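Local coordinates for putative type VI secretion protein (Escherichia coli, PDB 4HH5) that is the N-terminal domain of ClpV1, a ClpA/ClpB-family protein of the type VI secretion system that probably binds and hydrolyses ATP through its other domains, at residues A[9-14]-A[100-105]; A[21-26]-A[36-41]. All blocks are in the same frame, centred on the assembly; numbering follows the deposited sequence.

Contact 1 (A[9-14]-A[100-105]); sequences AALLRR and QAWMVA
A cation-pi stack at the surface of this mainly helical Clp N-terminal domain joins the C-terminal part of helix 2-14 to helix 92-107, with R14 laid over the indole of W102. The two flat groups are almost parallel, their planes only 4° apart, yet the guanidinium does not sit over the middle of the ring system. R14 CZ lies 4.3 Å from the centroid of the five-membered ring and 35° off its normal, while NE approaches W102 CZ2 at 3.5 Å. The central place is taken by the methylene before it: R14 CD stands 3.4 Å above the centroid of the six-membered ring, in a CH-pi contact directly over the face. One arginine thus gives the indole both an aliphatic and a charged surface; its chain, extended from CG to NE, lays CD and then the guanidinium across the same face. W102 meets it with CG anti to the backbone N (chi1 167°), which carries the indole out toward helix 2-14. Beside the stack, L11 adds an apolar touch, CD1 reaching W102 CD1 at 3.8 Å on an oblique approach. No hydrogen bond crosses between the segments. Just beyond them, I113, in the loop ahead of helix 115-124, touches both R14 and W102 and exchanges a backbone hydrogen bond with R14, while L11 also leans on L98 and K99 farther back along helix 92-107.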
ATOM      1  N   ALA A   9     -16.205  -0.573  -4.110  1.00 23.17           N
ATOM      2  CA  ALA A   9     -16.515  -0.682  -2.684  1.00 22.83           C
ATOM      3  C   ALA A   9     -16.165  -2.066  -2.142  1.00 27.13           C
ATOM      4  O   ALA A   9     -15.616  -2.158  -1.044  1.00 26.30           O
ATOM      5  CB  ALA A   9     -17.983  -0.358  -2.433  1.00 23.60           C
ATOM      6  N   ALA A  10     -16.431  -3.138  -2.927  1.00 24.21           N
ATOM      7  CA  ALA A  10     -16.108  -4.514  -2.527  1.00 24.00           C
ATOM      8  C   ALA A  10     -14.590  -4.677  -2.348  1.00 28.78           C
ATOM      9  O   ALA A  10     -14.142  -5.357  -1.426  1.00 27.83           O
ATOM     10  CB  ALA A  10     -16.627  -5.497  -3.561  1.00 24.47           C
ATOM     11  N   LEU A  11     -13.817  -4.016  -3.224  1.00 25.43           N
ATOM     12  CA  LEU A  11     -12.359  -3.988  -3.237  1.00 25.59           C
ATOM     13  C   LEU A  11     -11.866  -3.371  -1.909  1.00 26.73           C
ATOM     14  O   LEU A  11     -11.010  -3.958  -1.250  1.00 26.18           O
ATOM     15  CB  LEU A  11     -11.936  -3.120  -4.436  1.00 26.23           C
ATOM     16  CG  LEU A  11     -10.722  -3.493  -5.250  1.00 32.42           C
ATOM     17  CD1 LEU A  11     -10.982  -4.739  -6.108  1.00 33.30           C
ATOM     18  CD2 LEU A  11     -10.358  -2.342  -6.171  1.00 34.26           C
ATOM     19  N   LEU A  12     -12.461  -2.235  -1.491  1.00 21.57           N
ATOM     20  CA  LEU A  12     -12.138  -1.567  -0.216  1.00 20.74           C
ATOM     21  C   LEU A  12     -12.465  -2.456   0.982  1.00 24.64           C
ATOM     22  O   LEU A  12     -11.690  -2.495   1.941  1.00 23.77           O
ATOM     23  CB  LEU A  12     -12.879  -0.227  -0.081  1.00 20.78           C
ATOM     24  CG  LEU A  12     -12.472   0.895  -1.022  1.00 25.11           C
ATOM     25  CD1 LEU A  12     -13.323   2.115  -0.784  1.00 25.36           C
ATOM     26  CD2 LEU A  12     -10.990   1.260  -0.861  1.00 26.12           C
ATOM     27  N   ARG A  13     -13.592  -3.203   0.911  1.00 20.16           N
ATOM     28  CA  ARG A  13     -13.984  -4.128   1.978  1.00 19.94           C
ATOM     29  C   ARG A  13     -13.044  -5.340   2.087  1.00 23.76           C
ATOM     30  O   ARG A  13     -13.027  -6.001   3.125  1.00 23.15           O
ATOM     31  CB  ARG A  13     -15.429  -4.608   1.800  1.00 19.77           C
ATOM     32  CG  ARG A  13     -16.466  -3.520   2.042  1.00 26.91           C
ATOM     33  CD  ARG A  13     -17.877  -4.088   2.235  1.00 32.54           C
ATOM     34  NE  ARG A  13     -18.299  -5.003   1.161  1.00 37.00           N
ATOM     35  CZ  ARG A  13     -18.757  -4.625  -0.031  1.00 48.05           C
ATOM     36  NH1 ARG A  13     -18.820  -3.338  -0.348  1.00 31.57           N
ATOM     37  NH2 ARG A  13     -19.119  -5.530  -0.926  1.00 39.36           N
ATOM     38  N   ARG A  14     -12.279  -5.642   1.026  1.00 20.64           N
ATOM     39  CA  ARG A  14     -11.346  -6.773   1.040  1.00 20.71           C
ATOM     40  C   ARG A  14     -10.036  -6.460   1.759  1.00 23.48           C
ATOM     41  O   ARG A  14      -9.321  -7.379   2.167  1.00 23.24           O
ATOM     42  CB  ARG A  14     -11.092  -7.275  -0.381  1.00 22.12           C
ATOM     43  CG  ARG A  14     -12.156  -8.267  -0.811  1.00 31.94           C
ATOM     44  CD  ARG A  14     -12.186  -8.379  -2.300  1.00 40.88           C
ATOM     45  NE  ARG A  14     -13.383  -9.080  -2.757  1.00 49.31           N
ATOM     46  CZ  ARG A  14     -14.042  -8.770  -3.867  1.00 61.24           C
ATOM     47  NH1 ARG A  14     -13.622  -7.777  -4.642  1.00 43.24           N
ATOM     48  NH2 ARG A  14     -15.126  -9.449  -4.213  1.00 49.62           N
ATOM     49  N   GLN A 100      -5.178  -4.457  -8.750  1.00 15.35           N
ATOM     50  CA  GLN A 100      -4.103  -5.406  -9.044  1.00 14.96           C
ATOM     51  C   GLN A 100      -3.672  -6.206  -7.826  1.00 18.48           C
ATOM     52  O   GLN A 100      -3.382  -7.398  -7.955  1.00 17.79           O
ATOM     53  CB  GLN A 100      -2.932  -4.718  -9.733  1.00 15.99           C
ATOM     54  CG  GLN A 100      -3.287  -4.420 -11.202  1.00 22.10           C
ATOM     55  CD  GLN A 100      -2.193  -3.761 -11.986  1.00 39.41           C
ATOM     56  OE1 GLN A 100      -1.327  -3.075 -11.439  1.00 33.66           O
ATOM     57  NE2 GLN A 100      -2.217  -3.953 -13.301  1.00 35.34           N
ATOM     58  N   ALA A 101      -3.665  -5.567  -6.642  1.00 15.77           N
ATOM     59  CA  ALA A 101      -3.321  -6.235  -5.383  1.00 16.34           C
ATOM     60  C   ALA A 101      -4.372  -7.293  -5.058  1.00 20.92           C
ATOM     61  O   ALA A 101      -4.017  -8.374  -4.592  1.00 20.12           O
ATOM     62  CB  ALA A 101      -3.219  -5.232  -4.249  1.00 17.07           C
ATOM     63  N   TRP A 102      -5.662  -6.995  -5.339  1.00 18.74           N
ATOM     64  CA  TRP A 102      -6.739  -7.968  -5.130  1.00 19.07           C
ATOM     65  C   TRP A 102      -6.560  -9.152  -6.078  1.00 21.77           C
ATOM     66  O   TRP A 102      -6.751 -10.302  -5.683  1.00 20.09           O
ATOM     67  CB  TRP A 102      -8.132  -7.334  -5.322  1.00 18.62           C
ATOM     68  CG  TRP A 102      -9.246  -8.346  -5.414  1.00 20.36           C
ATOM     69  CD1 TRP A 102     -10.144  -8.479  -6.430  1.00 23.57           C
ATOM     70  CD2 TRP A 102      -9.530  -9.409  -4.485  1.00 21.02           C
ATOM     71  NE1 TRP A 102     -10.988  -9.536  -6.182  1.00 23.88           N
ATOM     72  CE2 TRP A 102     -10.625 -10.134  -5.003  1.00 25.35           C
ATOM     73  CE3 TRP A 102      -8.946  -9.836  -3.275  1.00 22.87           C
ATOM     74  CZ2 TRP A 102     -11.160 -11.252  -4.349  1.00 25.03           C
ATOM     75  CZ3 TRP A 102      -9.474 -10.945  -2.630  1.00 24.76           C
ATOM     76  CH2 TRP A 102     -10.572 -11.637  -3.161  1.00 25.49           C
ATOM     77  N   MET A 103      -6.182  -8.866  -7.328  1.00 18.54           N
ATOM     78  CA  MET A 103      -5.963  -9.909  -8.318  1.00 18.40           C
ATOM     79  C   MET A 103      -4.792 -10.805  -7.928  1.00 20.77           C
ATOM     80  O   MET A 103      -4.923 -12.029  -8.032  1.00 18.34           O
ATOM     81  CB  MET A 103      -5.899  -9.331  -9.731  1.00 21.13           C
ATOM     82  CG  MET A 103      -7.269  -8.766 -10.152  1.00 25.70           C
ATOM     83  SD  MET A 103      -7.414  -8.126 -11.824  1.00 31.09           S
ATOM     84  CE  MET A 103      -6.439  -6.703 -11.708  1.00 28.00           C
ATOM     85  N   VAL A 104      -3.720 -10.211  -7.344  1.00 17.21           N
ATOM     86  CA  VAL A 104      -2.553 -10.943  -6.808  1.00 17.27           C
ATOM     87  C   VAL A 104      -3.018 -11.875  -5.659  1.00 21.89           C
ATOM     88  O   VAL A 104      -2.713 -13.074  -5.673  1.00 21.23           O
ATOM     89  CB  VAL A 104      -1.407  -9.978  -6.365  1.00 20.57           C
ATOM     90  CG1 VAL A 104      -0.369 -10.687  -5.494  1.00 21.04           C
ATOM     91  CG2 VAL A 104      -0.727  -9.331  -7.571  1.00 20.07           C
ATOM     92  N   ALA A 105      -3.776 -11.315  -4.688  1.00 19.34           N
ATOM     93  CA  ALA A 105      -4.304 -12.031  -3.521  1.00 19.47           C
ATOM     94  C   ALA A 105      -5.263 -13.145  -3.924  1.00 21.83           C
ATOM     95  O   ALA A 105      -5.124 -14.268  -3.436  1.00 19.95           O
ATOM     96  CB  ALA A 105      -5.014 -11.056  -2.579  1.00 20.22           C
TER

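Contact 2 (A[21-26]-A[36-41])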
ATOM      1  N   ARG A  21      -6.901   0.861   7.803  1.00 18.45           N
ATOM      2  CA  ARG A  21      -6.519   1.902   8.772  1.00 18.12           C
ATOM      3  C   ARG A  21      -5.522   2.882   8.118  1.00 20.48           C
ATOM      4  O   ARG A  21      -5.675   4.096   8.262  1.00 19.11           O
ATOM      5  CB  ARG A  21      -5.874   1.246  10.011  1.00 19.74           C
ATOM      6  CG  ARG A  21      -5.728   2.133  11.234  1.00 31.39           C
ATOM      7  CD  ARG A  21      -5.397   1.278  12.456  1.00 42.68           C
ATOM      8  NE  ARG A  21      -3.954   1.161  12.683  1.00 51.23           N
ATOM      9  CZ  ARG A  21      -3.285   0.016  12.801  1.00 62.37           C
ATOM     10  NH1 ARG A  21      -3.923  -1.148  12.704  1.00 45.44           N
ATOM     11  NH2 ARG A  21      -1.978   0.023  13.019  1.00 48.08           N
ATOM     12  N   ALA A  22      -4.516   2.348   7.389  1.00 16.79           N
ATOM     13  CA  ALA A  22      -3.519   3.160   6.684  1.00 16.25           C
ATOM     14  C   ALA A  22      -4.151   3.955   5.545  1.00 18.78           C
ATOM     15  O   ALA A  22      -3.754   5.099   5.312  1.00 16.85           O
ATOM     16  CB  ALA A  22      -2.392   2.281   6.156  1.00 16.73           C
ATOM     17  N   LEU A  23      -5.141   3.368   4.841  1.00 16.81           N
ATOM     18  CA  LEU A  23      -5.817   4.080   3.745  1.00 17.66           C
ATOM     19  C   LEU A  23      -6.651   5.244   4.298  1.00 22.11           C
ATOM     20  O   LEU A  23      -6.660   6.320   3.705  1.00 20.33           O
ATOM     21  CB  LEU A  23      -6.649   3.135   2.848  1.00 17.86           C
ATOM     22  CG  LEU A  23      -7.269   3.741   1.571  1.00 22.50           C
ATOM     23  CD1 LEU A  23      -6.209   4.388   0.661  1.00 23.25           C
ATOM     24  CD2 LEU A  23      -8.006   2.687   0.788  1.00 24.06           C
ATOM     25  N   GLU A  24      -7.283   5.045   5.469  1.00 21.58           N
ATOM     26  CA  GLU A  24      -8.040   6.090   6.174  1.00 22.29           C
ATOM     27  C   GLU A  24      -7.074   7.192   6.623  1.00 24.53           C
ATOM     28  O   GLU A  24      -7.393   8.366   6.475  1.00 23.34           O
ATOM     29  CB  GLU A  24      -8.784   5.518   7.392  1.00 23.99           C
ATOM     30  CG  GLU A  24      -9.867   4.529   7.026  1.00 36.35           C
ATOM     31  N   GLY A  25      -5.902   6.796   7.135  1.00 20.43           N
ATOM     32  CA  GLY A  25      -4.841   7.721   7.539  1.00 19.91           C
ATOM     33  C   GLY A  25      -4.347   8.567   6.372  1.00 22.93           C
ATOM     34  O   GLY A  25      -4.148   9.778   6.520  1.00 21.22           O
ATOM     35  N   ALA A  26      -4.180   7.933   5.182  1.00 19.63           N
ATOM     36  CA  ALA A  26      -3.761   8.608   3.948  1.00 18.96           C
ATOM     37  C   ALA A  26      -4.825   9.633   3.499  1.00 23.21           C
ATOM     38  O   ALA A  26      -4.463  10.748   3.101  1.00 21.53           O
ATOM     39  CB  ALA A  26      -3.503   7.589   2.845  1.00 19.46           C
ATOM     40  N   ALA A  36      -6.437  16.984  -3.628  1.00 33.62           N
ATOM     41  CA  ALA A  36      -7.531  16.317  -4.329  1.00 32.74           C
ATOM     42  C   ALA A  36      -7.424  14.801  -4.382  1.00 33.40           C
ATOM     43  O   ALA A  36      -8.453  14.130  -4.325  1.00 32.97           O
ATOM     44  CB  ALA A  36      -7.687  16.874  -5.739  1.00 33.56           C
ATOM     45  N   GLU A  37      -6.207  14.254  -4.551  1.00 28.41           N
ATOM     46  CA  GLU A  37      -6.081  12.806  -4.733  1.00 27.42           C
ATOM     47  C   GLU A  37      -5.229  12.021  -3.742  1.00 28.57           C
ATOM     48  O   GLU A  37      -4.120  12.425  -3.413  1.00 27.69           O
ATOM     49  CB  GLU A  37      -5.716  12.466  -6.187  1.00 29.05           C
ATOM     50  CG  GLU A  37      -6.764  12.954  -7.206  1.00 44.31           C
ATOM     51  CD  GLU A  37      -6.525  12.566  -8.647  1.00 67.39           C
ATOM     52  OE1 GLU A  37      -7.470  12.469  -9.436  1.00 64.94           O
ATOM     53  OE2 GLU A  37      -5.269  12.378  -9.044  1.00 59.63           O
ATOM     54  N   ILE A  38      -5.748  10.862  -3.306  1.00 24.38           N
ATOM     55  CA  ILE A  38      -5.045   9.949  -2.403  1.00 23.80           C
ATOM     56  C   ILE A  38      -4.221   9.040  -3.318  1.00 27.31           C
ATOM     57  O   ILE A  38      -4.787   8.279  -4.108  1.00 27.03           O
ATOM     58  CB  ILE A  38      -6.013   9.151  -1.475  1.00 26.61           C
ATOM     59  CG1 ILE A  38      -6.972  10.090  -0.716  1.00 26.54           C
ATOM     60  CG2 ILE A  38      -5.223   8.264  -0.500  1.00 26.77           C
ATOM     61  CD1 ILE A  38      -8.328   9.522  -0.406  1.00 30.23           C
ATOM     62  N   THR A  39      -2.889   9.169  -3.246  1.00 23.13           N
ATOM     63  CA  THR A  39      -1.967   8.417  -4.095  1.00 22.47           C
ATOM     64  C   THR A  39      -1.372   7.191  -3.368  1.00 25.49           C
ATOM     65  O   THR A  39      -1.417   7.153  -2.130  1.00 23.85           O
ATOM     66  CB  THR A  39      -0.824   9.336  -4.544  1.00 26.55           C
ATOM     67  OG1 THR A  39       0.000   9.595  -3.412  1.00 28.03           O
ATOM     68  CG2 THR A  39      -1.307  10.636  -5.204  1.00 22.92           C
ATOM     69  N   PRO A  40      -0.736   6.222  -4.096  1.00 22.05           N
ATOM     70  CA  PRO A  40      -0.084   5.096  -3.398  1.00 21.02           C
ATOM     71  C   PRO A  40       1.023   5.573  -2.466  1.00 23.75           C
ATOM     72  O   PRO A  40       1.261   4.921  -1.465  1.00 22.79           O
ATOM     73  CB  PRO A  40       0.479   4.236  -4.539  1.00 22.65           C
ATOM     74  CG  PRO A  40      -0.285   4.640  -5.749  1.00 27.38           C
ATOM     75  CD  PRO A  40      -0.575   6.096  -5.561  1.00 23.29           C
ATOM     76  N   GLU A  41       1.666   6.731  -2.766  1.00 21.63           N
ATOM     77  CA  GLU A  41       2.707   7.303  -1.904  1.00 21.08           C
ATOM     78  C   GLU A  41       2.117   7.705  -0.551  1.00 22.82           C
ATOM     79  O   GLU A  41       2.754   7.445   0.474  1.00 21.31           O
ATOM     80  CB  GLU A  41       3.422   8.495  -2.564  1.00 22.70           C
ATOM     81  CG  GLU A  41       4.316   8.123  -3.737  1.00 26.27           C
ATOM     82  CD  GLU A  41       3.647   8.009  -5.095  1.00 36.19           C
ATOM     83  OE1 GLU A  41       2.396   8.029  -5.174  1.00 25.16           O
ATOM     84  OE2 GLU A  41       4.392   7.911  -6.093  1.00 29.88           O
TER
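With chi1 at -53°, I38 sets its CG2 methyl anti to the backbone N, and this one branch makes both contacts with helix 17-32. L23 comes to meet it with CG likewise anti to the backbone N (chi1 -173°), a turn that brings the leucine's CD1 within 4.2 Å of I38 CG2. The two side chains cross at about a right angle, so methyl meets methyl without the chains running alongside each other. A26, one helical turn on from L23, needs no torsion to take part: its CB points at the strand and lies 3.8 Å from I38 CG2, the closer of the two approaches. The short alanine lets the backbones come near, with A26 CA and I38 CA 6.6 Å apart. This is the joint of a helix-strand-helix connection in the Clp N-terminal domain: helix 17-32 ends, the chain turns through the short strand 37-38, and T39 at the N-cap position starts helix 40-50. Strand 37-38 also pairs with its parallel partner 89-90, I38 exchanging backbone hydrogen bonds with Q89 and A91. The contact itself is wholly apolar, with A26 and I38 buried. L94 of helix 92-107 touches both L23 and I38, and W43 of helix 40-50 packs against L23, so that the leucine meets side chains from two further helices as well as the strand.

In the fold
From the N terminus, helix 2-14 supplies the first half of contact 1, and the chain turns directly into helix 17-32, which supplies the first half of contact 2. That second contact closes early, once the chain has turned into strand 37-38 and the start of helix 40-50. Contact 1 closes only at segment 100-105 of helix 92-107, 86 residues after segment 9-14, and contact 2 is therefore nested inside its loop. Their centres are 15 Å apart, but the two meet through the first pair of helices, where L12 CD2 packs 3.7 Å from L23 CD2. Helix 92-107 ties them again: W102 serves the surface contact, L94 the buried one.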